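Local coordinates for kinetochore-associated protein NSL1 homolog (Homo sapiens, PDB 5LSI), which forms part of the MIS12 complex, which is required for kinetochore formation and for normal chromosome alignment and segregation during mitosis, at residues M26-L37 with L50-V61. Residues are numbered along the deposited sequence; the frame is centred on the assembly and turned at random.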
ATOM      1  N   MET B  26      -1.927  -6.366  -7.864  1.00 26.94           N
ATOM      2  CA  MET B  26      -2.647  -5.842  -6.706  1.00 26.32           C
ATOM      3  C   MET B  26      -2.597  -4.318  -6.660  1.00 25.30           C
ATOM      4  O   MET B  26      -3.608  -3.666  -6.372  1.00 24.93           O
ATOM      5  CB  MET B  26      -2.057  -6.436  -5.428  1.00 25.36           C
ATOM      6  CG  MET B  26      -2.469  -5.721  -4.153  1.00 31.40           C
ATOM      7  SD  MET B  26      -1.395  -6.145  -2.765  1.00 47.97           S
ATOM      8  CE  MET B  26       0.169  -5.462  -3.305  1.00 32.56           C
ATOM      9  N   LEU B  27      -1.429  -3.732  -6.943  1.00 22.90           N
ATOM     10  CA  LEU B  27      -1.313  -2.276  -6.952  1.00 23.09           C
ATOM     11  C   LEU B  27      -2.164  -1.657  -8.055  1.00 25.69           C
ATOM     12  O   LEU B  27      -2.723  -0.567  -7.879  1.00 23.63           O
ATOM     13  CB  LEU B  27       0.151  -1.864  -7.113  1.00 23.88           C
ATOM     14  CG  LEU B  27       1.063  -2.199  -5.928  1.00 25.20           C
ATOM     15  CD1 LEU B  27       2.491  -1.752  -6.200  1.00 28.00           C
ATOM     16  CD2 LEU B  27       0.541  -1.572  -4.649  1.00 29.52           C
ATOM     17  N   GLN B  28      -2.271  -2.332  -9.203  1.00 23.71           N
ATOM     18  CA  GLN B  28      -3.130  -1.820 -10.269  1.00 25.85           C
ATOM     19  C   GLN B  28      -4.583  -1.757  -9.819  1.00 24.22           C
ATOM     20  O   GLN B  28      -5.286  -0.779 -10.103  1.00 22.69           O
ATOM     21  CB  GLN B  28      -2.995  -2.684 -11.524  1.00 20.55           C
ATOM     22  CG  GLN B  28      -1.640  -2.571 -12.196  1.00 22.15           C
ATOM     23  CD  GLN B  28      -1.522  -3.439 -13.433  1.00 27.21           C
ATOM     24  OE1 GLN B  28      -2.487  -4.079 -13.854  1.00 25.50           O
ATOM     25  NE2 GLN B  28      -0.337  -3.456 -14.028  1.00 22.19           N
ATOM     26  N   LEU B  29      -5.048  -2.785  -9.104  1.00 25.02           N
ATOM     27  CA  LEU B  29      -6.419  -2.780  -8.596  1.00 25.55           C
ATOM     28  C   LEU B  29      -6.632  -1.647  -7.599  1.00 28.49           C
ATOM     29  O   LEU B  29      -7.595  -0.877  -7.711  1.00 29.13           O
ATOM     30  CB  LEU B  29      -6.743  -4.131  -7.953  1.00 27.06           C
ATOM     31  CG  LEU B  29      -6.869  -5.326  -8.903  1.00 27.07           C
ATOM     32  CD1 LEU B  29      -6.915  -6.634  -8.130  1.00 27.86           C
ATOM     33  CD2 LEU B  29      -8.104  -5.182  -9.775  1.00 24.69           C
ATOM     34  N   CYS B  30      -5.740  -1.532  -6.611  1.00 26.02           N
ATOM     35  CA  CYS B  30      -5.853  -0.467  -5.620  1.00 27.14           C
ATOM     36  C   CYS B  30      -5.634   0.911  -6.221  1.00 27.93           C
ATOM     37  O   CYS B  30      -6.083   1.903  -5.638  1.00 27.49           O
ATOM     38  CB  CYS B  30      -4.854  -0.693  -4.487  1.00 22.20           C
ATOM     39  SG  CYS B  30      -5.145  -2.218  -3.575  1.00 28.39           S
ATOM     40  N   GLY B  31      -4.953   1.000  -7.364  1.00 25.28           N
ATOM     41  CA  GLY B  31      -4.747   2.291  -7.994  1.00 25.05           C
ATOM     42  C   GLY B  31      -6.033   3.003  -8.351  1.00 27.41           C
ATOM     43  O   GLY B  31      -6.030   4.226  -8.525  1.00 32.77           O
ATOM     44  N   ARG B  32      -7.136   2.262  -8.468  1.00 30.31           N
ATOM     45  CA  ARG B  32      -8.421   2.879  -8.771  1.00 32.58           C
ATOM     46  C   ARG B  32      -8.856   3.831  -7.667  1.00 31.43           C
ATOM     47  O   ARG B  32      -9.475   4.862  -7.947  1.00 31.37           O
ATOM     48  CB  ARG B  32      -9.475   1.792  -8.995  1.00 37.00           C
ATOM     49  CG  ARG B  32     -10.872   2.304  -9.297  1.00 43.87           C
ATOM     50  CD  ARG B  32     -11.721   1.216  -9.947  1.00 49.44           C
ATOM     51  NE  ARG B  32     -13.154   1.457  -9.786  1.00 59.98           N
ATOM     52  CZ  ARG B  32     -13.881   2.234 -10.584  1.00 60.04           C
ATOM     53  NH1 ARG B  32     -13.313   2.855 -11.609  1.00 57.25           N
ATOM     54  NH2 ARG B  32     -15.180   2.391 -10.355  1.00 61.77           N
ATOM     55  N   PHE B  33      -8.526   3.515  -6.413  1.00 27.70           N
ATOM     56  CA  PHE B  33      -8.922   4.381  -5.305  1.00 28.84           C
ATOM     57  C   PHE B  33      -8.120   5.677  -5.288  1.00 31.79           C
ATOM     58  O   PHE B  33      -8.630   6.710  -4.838  1.00 33.32           O
ATOM     59  CB  PHE B  33      -8.784   3.626  -3.983  1.00 26.16           C
ATOM     60  CG  PHE B  33      -9.680   2.424  -3.889  1.00 30.48           C
ATOM     61  CD1 PHE B  33     -10.934   2.525  -3.311  1.00 34.97           C
ATOM     62  CD2 PHE B  33      -9.281   1.203  -4.408  1.00 31.71           C
ATOM     63  CE1 PHE B  33     -11.766   1.424  -3.237  1.00 32.53           C
ATOM     64  CE2 PHE B  33     -10.109   0.102  -4.340  1.00 31.92           C
ATOM     65  CZ  PHE B  33     -11.352   0.211  -3.754  1.00 35.13           C
ATOM     66  N   VAL B  34      -6.880   5.654  -5.779  1.00 26.91           N
ATOM     67  CA  VAL B  34      -6.131   6.899  -5.920  1.00 28.67           C
ATOM     68  C   VAL B  34      -6.757   7.776  -7.000  1.00 32.99           C
ATOM     69  O   VAL B  34      -6.846   9.001  -6.848  1.00 28.43           O
ATOM     70  CB  VAL B  34      -4.651   6.604  -6.218  1.00 30.17           C
ATOM     71  CG1 VAL B  34      -3.881   7.902  -6.404  1.00 30.77           C
ATOM     72  CG2 VAL B  34      -4.043   5.774  -5.099  1.00 28.41           C
ATOM     73  N   GLN B  35      -7.199   7.165  -8.105  1.00 30.66           N
ATOM     74  CA  GLN B  35      -7.820   7.928  -9.184  1.00 33.78           C
ATOM     75  C   GLN B  35      -9.094   8.619  -8.716  1.00 32.94           C
ATOM     76  O   GLN B  35      -9.388   9.742  -9.140  1.00 37.76           O
ATOM     77  CB  GLN B  35      -8.117   7.011 -10.372  1.00 34.76           C
ATOM     78  CG  GLN B  35      -6.886   6.373 -10.985  1.00 37.63           C
ATOM     79  CD  GLN B  35      -6.031   7.369 -11.738  1.00 47.27           C
ATOM     80  OE1 GLN B  35      -4.809   7.393 -11.591  1.00 53.51           O
ATOM     81  NE2 GLN B  35      -6.671   8.197 -12.557  1.00 51.42           N
ATOM     82  N   LYS B  36      -9.859   7.968  -7.837  1.00 34.92           N
ATOM     83  CA  LYS B  36     -11.098   8.560  -7.344  1.00 37.92           C
ATOM     84  C   LYS B  36     -10.856   9.842  -6.557  1.00 38.83           C
ATOM     85  O   LYS B  36     -11.790  10.631  -6.383  1.00 40.84           O
ATOM     86  CB  LYS B  36     -11.859   7.557  -6.475  1.00 38.08           C
ATOM     87  CG  LYS B  36     -12.159   6.236  -7.159  1.00 43.97           C
ATOM     88  CD  LYS B  36     -12.906   6.427  -8.464  1.00 46.39           C
ATOM     89  CE  LYS B  36     -14.263   5.738  -8.420  1.00 54.49           C
ATOM     90  NZ  LYS B  36     -15.034   5.927  -9.682  1.00 60.43           N
ATOM     91  N   LEU B  37      -9.634  10.063  -6.070  1.00 40.02           N
ATOM     92  CA  LEU B  37      -9.312  11.324  -5.411  1.00 37.91           C
ATOM     93  C   LEU B  37      -9.379  12.507  -6.362  1.00 41.64           C
ATOM     94  O   LEU B  37      -9.557  13.639  -5.900  1.00 42.51           O
ATOM     95  CB  LEU B  37      -7.917  11.265  -4.801  1.00 36.82           C
ATOM     96  CG  LEU B  37      -7.719  10.353  -3.602  1.00 37.59           C
ATOM     97  CD1 LEU B  37      -6.253   9.982  -3.533  1.00 41.08           C
ATOM     98  CD2 LEU B  37      -8.168  11.059  -2.334  1.00 34.90           C
ATOM     99  N   LEU B  50      -2.249  13.497  -9.201  1.00 29.73           N
ATOM    100  CA  LEU B  50      -2.631  12.090  -9.232  1.00 28.00           C
ATOM    101  C   LEU B  50      -1.450  11.205  -9.607  1.00 29.74           C
ATOM    102  O   LEU B  50      -1.276  10.122  -9.038  1.00 28.14           O
ATOM    103  CB  LEU B  50      -3.794  11.874 -10.201  1.00 34.01           C
ATOM    104  CG  LEU B  50      -5.183  12.265  -9.690  1.00 36.55           C
ATOM    105  CD1 LEU B  50      -6.256  11.872 -10.694  1.00 38.42           C
ATOM    106  CD2 LEU B  50      -5.454  11.626  -8.335  1.00 36.51           C
ATOM    107  N   ARG B  51      -0.636  11.636 -10.576  1.00 28.51           N
ATOM    108  CA  ARG B  51       0.596  10.909 -10.864  1.00 28.94           C
ATOM    109  C   ARG B  51       1.486  10.841  -9.631  1.00 26.78           C
ATOM    110  O   ARG B  51       2.050   9.786  -9.317  1.00 27.45           O
ATOM    111  CB  ARG B  51       1.345  11.566 -12.025  1.00 30.50           C
ATOM    112  CG  ARG B  51       0.698  11.363 -13.394  1.00 32.12           C
ATOM    113  CD  ARG B  51       1.666  11.718 -14.523  1.00 36.77           C
ATOM    114  NE  ARG B  51       2.130  13.101 -14.447  1.00 30.43           N
ATOM    115  CZ  ARG B  51       1.531  14.124 -15.047  1.00 34.30           C
ATOM    116  NH1 ARG B  51       0.441  13.923 -15.775  1.00 36.77           N
ATOM    117  NH2 ARG B  51       2.024  15.349 -14.917  1.00 33.40           N
ATOM    118  N   ASP B  52       1.612  11.959  -8.914  1.00 28.45           N
ATOM    119  CA  ASP B  52       2.432  11.988  -7.707  1.00 27.44           C
ATOM    120  C   ASP B  52       1.864  11.059  -6.640  1.00 25.86           C
ATOM    121  O   ASP B  52       2.599  10.268  -6.033  1.00 27.41           O
ATOM    122  CB  ASP B  52       2.530  13.424  -7.187  1.00 30.34           C
ATOM    123  CG  ASP B  52       3.337  13.531  -5.911  1.00 36.72           C
ATOM    124  OD1 ASP B  52       4.302  12.754  -5.743  1.00 42.20           O
ATOM    125  OD2 ASP B  52       3.003  14.393  -5.070  1.00 41.79           O
ATOM    126  N   ALA B  53       0.549  11.130  -6.411  1.00 25.23           N
ATOM    127  CA  ALA B  53      -0.079  10.289  -5.393  1.00 23.84           C
ATOM    128  C   ALA B  53       0.030   8.811  -5.742  1.00 25.37           C
ATOM    129  O   ALA B  53       0.279   7.976  -4.866  1.00 26.73           O
ATOM    130  CB  ALA B  53      -1.545  10.685  -5.211  1.00 24.96           C
ATOM    131  N   GLN B  54      -0.169   8.465  -7.016  1.00 25.59           N
ATOM    132  CA  GLN B  54      -0.042   7.074  -7.439  1.00 24.93           C
ATOM    133  C   GLN B  54       1.373   6.554  -7.208  1.00 23.67           C
ATOM    134  O   GLN B  54       1.567   5.445  -6.696  1.00 25.04           O
ATOM    135  CB  GLN B  54      -0.422   6.946  -8.914  1.00 26.64           C
ATOM    136  CG  GLN B  54      -0.627   5.523  -9.366  1.00 32.42           C
ATOM    137  CD  GLN B  54      -1.995   5.002  -8.988  1.00 42.65           C
ATOM    138  OE1 GLN B  54      -2.145   4.287  -7.997  1.00 40.59           O
ATOM    139  NE2 GLN B  54      -3.006   5.364  -9.773  1.00 36.64           N
ATOM    140  N   TRP B  55       2.376   7.353  -7.588  1.00 22.93           N
ATOM    141  CA  TRP B  55       3.772   6.950  -7.445  1.00 24.54           C
ATOM    142  C   TRP B  55       4.180   6.874  -5.977  1.00 24.19           C
ATOM    143  O   TRP B  55       4.944   5.986  -5.583  1.00 23.89           O
ATOM    144  CB  TRP B  55       4.664   7.924  -8.220  1.00 27.67           C
ATOM    145  CG  TRP B  55       6.127   7.749  -7.979  1.00 32.62           C
ATOM    146  CD1 TRP B  55       6.867   6.611  -8.167  1.00 39.81           C
ATOM    147  CD2 TRP B  55       7.039   8.746  -7.509  1.00 38.26           C
ATOM    148  NE1 TRP B  55       8.188   6.846  -7.835  1.00 42.56           N
ATOM    149  CE2 TRP B  55       8.316   8.149  -7.427  1.00 39.39           C
ATOM    150  CE3 TRP B  55       6.899  10.088  -7.149  1.00 43.77           C
ATOM    151  CZ2 TRP B  55       9.444   8.854  -6.998  1.00 49.87           C
ATOM    152  CZ3 TRP B  55       8.019  10.786  -6.723  1.00 47.21           C
ATOM    153  CH2 TRP B  55       9.274  10.170  -6.652  1.00 52.35           C
ATOM    154  N   THR B  56       3.682   7.797  -5.151  1.00 23.72           N
ATOM    155  CA  THR B  56       3.912   7.708  -3.712  1.00 25.03           C
ATOM    156  C   THR B  56       3.272   6.454  -3.139  1.00 24.30           C
ATOM    157  O   THR B  56       3.874   5.761  -2.311  1.00 21.36           O
ATOM    158  CB  THR B  56       3.359   8.952  -3.015  1.00 27.25           C
ATOM    159  OG1 THR B  56       4.028  10.117  -3.512  1.00 26.94           O
ATOM    160  CG2 THR B  56       3.561   8.857  -1.517  1.00 28.55           C
ATOM    161  N   PHE B  57       2.051   6.141  -3.579  1.00 23.34           N
ATOM    162  CA  PHE B  57       1.363   4.948  -3.094  1.00 23.17           C
ATOM    163  C   PHE B  57       2.137   3.685  -3.454  1.00 25.32           C
ATOM    164  O   PHE B  57       2.401   2.837  -2.595  1.00 26.24           O
ATOM    165  CB  PHE B  57      -0.055   4.898  -3.664  1.00 22.71           C
ATOM    166  CG  PHE B  57      -0.767   3.599  -3.415  1.00 25.23           C
ATOM    167  CD1 PHE B  57      -1.192   3.258  -2.142  1.00 21.34           C
ATOM    168  CD2 PHE B  57      -1.021   2.722  -4.459  1.00 22.32           C
ATOM    169  CE1 PHE B  57      -1.850   2.061  -1.911  1.00 22.43           C
ATOM    170  CE2 PHE B  57      -1.682   1.525  -4.239  1.00 22.59           C
ATOM    171  CZ  PHE B  57      -2.092   1.192  -2.963  1.00 25.10           C
ATOM    172  N   GLU B  58       2.523   3.551  -4.725  1.00 22.67           N
ATOM    173  CA  GLU B  58       3.246   2.355  -5.148  1.00 25.87           C
ATOM    174  C   GLU B  58       4.620   2.271  -4.496  1.00 22.71           C
ATOM    175  O   GLU B  58       5.078   1.178  -4.143  1.00 26.13           O
ATOM    176  CB  GLU B  58       3.365   2.328  -6.672  1.00 27.06           C
ATOM    177  CG  GLU B  58       2.041   2.087  -7.373  1.00 26.72           C
ATOM    178  CD  GLU B  58       2.145   2.199  -8.883  1.00 40.91           C
ATOM    179  OE1 GLU B  58       3.131   2.794  -9.376  1.00 39.84           O
ATOM    180  OE2 GLU B  58       1.237   1.691  -9.576  1.00 38.94           O
ATOM    181  N   SER B  59       5.294   3.410  -4.324  1.00 20.34           N
ATOM    182  CA  SER B  59       6.603   3.399  -3.674  1.00 25.31           C
ATOM    183  C   SER B  59       6.504   2.951  -2.223  1.00 24.06           C
ATOM    184  O   SER B  59       7.329   2.160  -1.756  1.00 26.65           O
ATOM    185  CB  SER B  59       7.249   4.780  -3.754  1.00 26.95           C
ATOM    186  OG  SER B  59       7.560   5.106  -5.094  1.00 30.15           O
ATOM    187  N   ALA B  60       5.497   3.438  -1.493  1.00 26.19           N
ATOM    188  CA  ALA B  60       5.364   3.066  -0.089  1.00 24.07           C
ATOM    189  C   ALA B  60       5.145   1.569   0.065  1.00 26.06           C
ATOM    190  O   ALA B  60       5.669   0.951   0.999  1.00 26.26           O
ATOM    191  CB  ALA B  60       4.220   3.844   0.559  1.00 26.16           C
ATOM    192  N   VAL B  61       4.371   0.966  -0.840  1.00 23.07           N
ATOM    193  CA  VAL B  61       4.155  -0.477  -0.780  1.00 22.18           C
ATOM    194  C   VAL B  61       5.432  -1.216  -1.155  1.00 25.47           C
ATOM    195  O   VAL B  61       5.872  -2.129  -0.448  1.00 25.47           O
ATOM    196  CB  VAL B  61       2.981  -0.888  -1.690  1.00 25.15           C
ATOM    197  CG1 VAL B  61       2.872  -2.403  -1.770  1.00 21.87           C
ATOM    198  CG2 VAL B  61       1.680  -0.300  -1.178  1.00 20.31           C
TER
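Residues 26-37 and 50-61 run roughly antiparallel, their helix axes approaching to 9.7 Å at 141°, with Leu27 level with Glu58 and Val34 with Gln54. Helix 26-35 is kinked at Arg32 and Phe33, whose amides bond three residues back, to Leu29 O and Cys30 O, rather than four. Val34 is a knob set in a hole made by Leu50, Ala53, Gln54 and Phe57. Val34 CG1, anti to the backbone N (chi1 178°), lies 3.8 Å from Ala53 CB, while CG2 is turned to Gln54 and the Phe57 ring. One turn earlier, Cys30 CB approaches Phe57 CZ at 3.7 Å. Leu27 straddles the far end of the seam: its CD1 rests on the aliphatic part of Glu58, whereas CD2 meets Val61 CG1 tip to tip and also reaches Phe57 CE2. The two helices form an alpha-helical hairpin in this N-terminal part of NSL1, and the chain of another protein packs against Met26, Leu37 and Val61. Gly31 leaves room for the Gln54 amide, whose OE1 comes within 3.3 Å of Gly31 CA and is buried with no polar partner in the model. A bend at chi2 (81°) brings Gln54 NE2 to Gly31 O in a weak but nearly straight hydrogen bond of 3.5 Å. The Gln35 amide lies almost coplanar with that of Gln54, Gln35 OE1 3.3 Å from Gln54 NE2. Leu50 closes this end, its CD2 3.3 Å from Val34 O.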